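Local coordinates for protein guanine deaminase (PDB 6OHB) that catalyses the zinc-dependent hydrolytic deamination of guanine to xanthine and ammonia, the step that opens guanine degradation, at residues Q129-T137 with D422-V430. Residues are numbered along the deposited sequence; the frame is centred on the assembly and turned at random.
Sequences QLLRNGTTT and DRSIYRTYV
The guanidinium of R132 takes the carboxylate of D422 at its edge, close to its own plane, with the two flat groups inclined by 29°. R132 NH1 lies 2.8 Å from D422 OD2 in a salt bridge whose hydrogen bond is strongly bent and weak; OD2 also pairs with R423 of the second subunit, so this charge is shared across the dimer. The amide of N133, turned 55° from the same carboxylate, packs OD1 against the D422 CB at 3.5 Å and accepts there from N335, while N133 ND2 points almost straight back, 2.9 Å to the Q129 O, within its own amide plane. Turned away from the helix, Y426 and R427 form a classic beta bulge opposite V390, with R427 NH1 over the centre of one face of the Y426 ring.

The example shows how a helix end can be tied to a strand remote in sequence. G134, at positive phi, is the C-prime residue of a Schellman motif. The carbonyl of L131 accepts the G134 N on one face of its plane and, on the other, the T428 hydroxyl, whose OG1 donates to L131 O over 2.9 Å. T428 holds OG1 beside its backbone N (chi1 -59°), which sends its CG2 to the T136 CG2 at 3.9 Å. A valine here would probably leave the L131 carbonyl without its second donor. Nearer D422, I425 sets its CB against the R132 O at 3.2 Å; farther on, V430 CG2 meets both T136 CG2 and L131 CD2 in an apolar cluster.

Away from the zinc site, the contact joins the turn between helix 116-132 and strand 135-141 of the TIM barrel to strand 425-430, within the barrel-plus-small-beta-domain layout of the amidohydrolase superfamily.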
# COMPACT_ATOMS: atom_id res chain seq x y z
N GLN A 129 -17.08 -8.38 -0.18
CA GLN A 129 -15.82 -7.65 -0.00
C GLN A 129 -15.84 -6.83 1.28
O GLN A 129 -14.83 -6.78 2.00
CB GLN A 129 -15.54 -6.77 -1.21
CG GLN A 129 -15.38 -7.54 -2.51
CD GLN A 129 -14.51 -8.77 -2.36
OE1 GLN A 129 -13.32 -8.68 -2.11
NE2 GLN A 129 -15.12 -9.94 -2.51
N LEU A 130 -16.95 -6.15 1.56
CA LEU A 130 -17.07 -5.43 2.83
C LEU A 130 -16.82 -6.36 4.01
O LEU A 130 -16.01 -6.05 4.90
CB LEU A 130 -18.45 -4.78 2.94
CG LEU A 130 -18.75 -3.63 1.98
CD1 LEU A 130 -20.15 -3.09 2.25
CD2 LEU A 130 -17.70 -2.54 2.10
N LEU A 131 -17.52 -7.49 4.05
CA LEU A 131 -17.41 -8.39 5.20
C LEU A 131 -15.99 -8.93 5.36
O LEU A 131 -15.42 -8.89 6.46
CB LEU A 131 -18.42 -9.53 5.08
CG LEU A 131 -19.88 -9.09 5.14
CD1 LEU A 131 -20.81 -10.29 5.06
CD2 LEU A 131 -20.14 -8.29 6.42
N ARG A 132 -15.39 -9.43 4.27
CA ARG A 132 -14.08 -10.05 4.39
C ARG A 132 -12.98 -9.07 4.77
O ARG A 132 -11.89 -9.50 5.16
CB ARG A 132 -13.69 -10.77 3.09
CG ARG A 132 -13.16 -9.86 2.00
CD ARG A 132 -11.95 -10.48 1.29
NE ARG A 132 -12.19 -11.86 0.88
CZ ARG A 132 -11.26 -12.67 0.39
NH1 ARG A 132 -10.01 -12.23 0.23
NH2 ARG A 132 -11.56 -13.91 0.04
N ASN A 133 -13.23 -7.76 4.71
CA ASN A 133 -12.26 -6.77 5.15
C ASN A 133 -12.64 -6.13 6.49
O ASN A 133 -11.98 -5.19 6.92
CB ASN A 133 -12.06 -5.71 4.08
CG ASN A 133 -11.27 -6.23 2.89
OD1 ASN A 133 -10.04 -6.24 2.91
ND2 ASN A 133 -11.96 -6.69 1.87
N GLY A 134 -13.69 -6.62 7.14
CA GLY A 134 -14.04 -6.10 8.45
C GLY A 134 -14.83 -4.81 8.45
O GLY A 134 -14.98 -4.20 9.51
N THR A 135 -15.31 -4.36 7.29
CA THR A 135 -16.19 -3.20 7.22
C THR A 135 -17.62 -3.65 7.50
O THR A 135 -18.19 -4.43 6.73
CB THR A 135 -16.09 -2.55 5.84
OG1 THR A 135 -14.77 -2.02 5.66
CG2 THR A 135 -17.11 -1.43 5.69
N THR A 136 -18.22 -3.15 8.58
CA THR A 136 -19.58 -3.55 8.90
C THR A 136 -20.59 -2.45 8.66
O THR A 136 -21.79 -2.74 8.57
CB THR A 136 -19.70 -4.02 10.36
OG1 THR A 136 -19.26 -2.98 11.24
CG2 THR A 136 -18.87 -5.27 10.60
N THR A 137 -20.14 -1.21 8.50
CA THR A 137 -21.01 -0.09 8.19
C THR A 137 -20.33 0.76 7.13
O THR A 137 -19.15 1.09 7.26
CB THR A 137 -21.30 0.74 9.44
OG1 THR A 137 -22.29 0.07 10.22
CG2 THR A 137 -21.78 2.14 9.06
N ASP A 422 -6.66 -8.20 4.08
CA ASP A 422 -7.81 -9.06 4.35
C ASP A 422 -7.44 -10.34 5.09
O ASP A 422 -8.30 -10.93 5.75
CB ASP A 422 -8.56 -9.37 3.05
CG ASP A 422 -7.65 -9.85 1.94
OD1 ASP A 422 -6.79 -9.05 1.48
OD2 ASP A 422 -7.80 -11.00 1.50
N ARG A 423 -6.19 -10.80 4.99
CA ARG A 423 -5.76 -11.96 5.76
C ARG A 423 -5.81 -11.71 7.26
O ARG A 423 -5.86 -12.68 8.04
CB ARG A 423 -4.34 -12.37 5.36
CG ARG A 423 -4.25 -13.14 4.05
CD ARG A 423 -2.80 -13.32 3.62
NE ARG A 423 -2.17 -12.06 3.21
CZ ARG A 423 -0.93 -11.98 2.72
NH1 ARG A 423 -0.19 -13.07 2.58
NH2 ARG A 423 -0.44 -10.80 2.36
N SER A 424 -5.77 -10.45 7.70
CA SER A 424 -5.91 -10.12 9.11
C SER A 424 -7.34 -10.32 9.62
O SER A 424 -7.54 -10.39 10.84
CB SER A 424 -5.50 -8.67 9.38
OG SER A 424 -4.10 -8.49 9.26
N ILE A 425 -8.31 -10.42 8.73
CA ILE A 425 -9.72 -10.53 9.11
C ILE A 425 -10.04 -12.01 9.26
O ILE A 425 -10.15 -12.74 8.26
CB ILE A 425 -10.63 -9.86 8.08
CG1 ILE A 425 -10.18 -8.43 7.79
CG2 ILE A 425 -12.07 -9.87 8.56
CD1 ILE A 425 -10.20 -7.53 8.97
N TYR A 426 -10.22 -12.46 10.50
CA TYR A 426 -10.48 -13.87 10.80
C TYR A 426 -11.98 -14.16 10.88
O TYR A 426 -12.45 -15.18 10.35
CB TYR A 426 -9.78 -14.24 12.11
CG TYR A 426 -9.87 -15.70 12.53
CD1 TYR A 426 -9.19 -16.70 11.83
CD2 TYR A 426 -10.61 -16.08 13.65
CE1 TYR A 426 -9.26 -18.03 12.22
CE2 TYR A 426 -10.68 -17.41 14.06
CZ TYR A 426 -10.01 -18.38 13.34
OH TYR A 426 -10.08 -19.70 13.74
N ARG A 427 -12.74 -13.29 11.54
CA ARG A 427 -14.18 -13.45 11.61
C ARG A 427 -14.84 -12.08 11.56
O ARG A 427 -14.27 -11.10 12.05
CB ARG A 427 -14.63 -14.19 12.90
CG ARG A 427 -14.13 -15.63 13.10
CD ARG A 427 -14.91 -16.64 12.29
NE ARG A 427 -14.49 -18.02 12.54
CZ ARG A 427 -13.44 -18.62 11.96
NH1 ARG A 427 -12.69 -17.96 11.08
NH2 ARG A 427 -13.15 -19.87 12.26
N THR A 428 -16.03 -12.02 10.98
CA THR A 428 -16.83 -10.79 11.00
C THR A 428 -18.24 -11.12 11.48
O THR A 428 -18.91 -11.99 10.91
CB THR A 428 -16.88 -10.11 9.62
OG1 THR A 428 -15.55 -9.79 9.20
CG2 THR A 428 -17.70 -8.83 9.68
N TYR A 429 -18.67 -10.39 12.52
CA TYR A 429 -19.99 -10.49 13.11
C TYR A 429 -20.78 -9.23 12.78
O TYR A 429 -20.30 -8.11 13.01
CB TYR A 429 -19.91 -10.66 14.63
CG TYR A 429 -19.51 -12.03 15.13
CD1 TYR A 429 -18.19 -12.48 15.05
CD2 TYR A 429 -20.46 -12.89 15.69
CE1 TYR A 429 -17.83 -13.74 15.51
CE2 TYR A 429 -20.11 -14.15 16.16
CZ TYR A 429 -18.79 -14.57 16.07
OH TYR A 429 -18.44 -15.83 16.53
N VAL A 430 -22.00 -9.42 12.28
CA VAL A 430 -22.92 -8.32 12.01
C VAL A 430 -24.24 -8.63 12.69
O VAL A 430 -24.76 -9.75 12.56
CB VAL A 430 -23.11 -8.09 10.50
CG1 VAL A 430 -24.35 -7.27 10.23
CG2 VAL A 430 -21.88 -7.42 9.90
O HOH W 1 -8.27 -6.36 0.53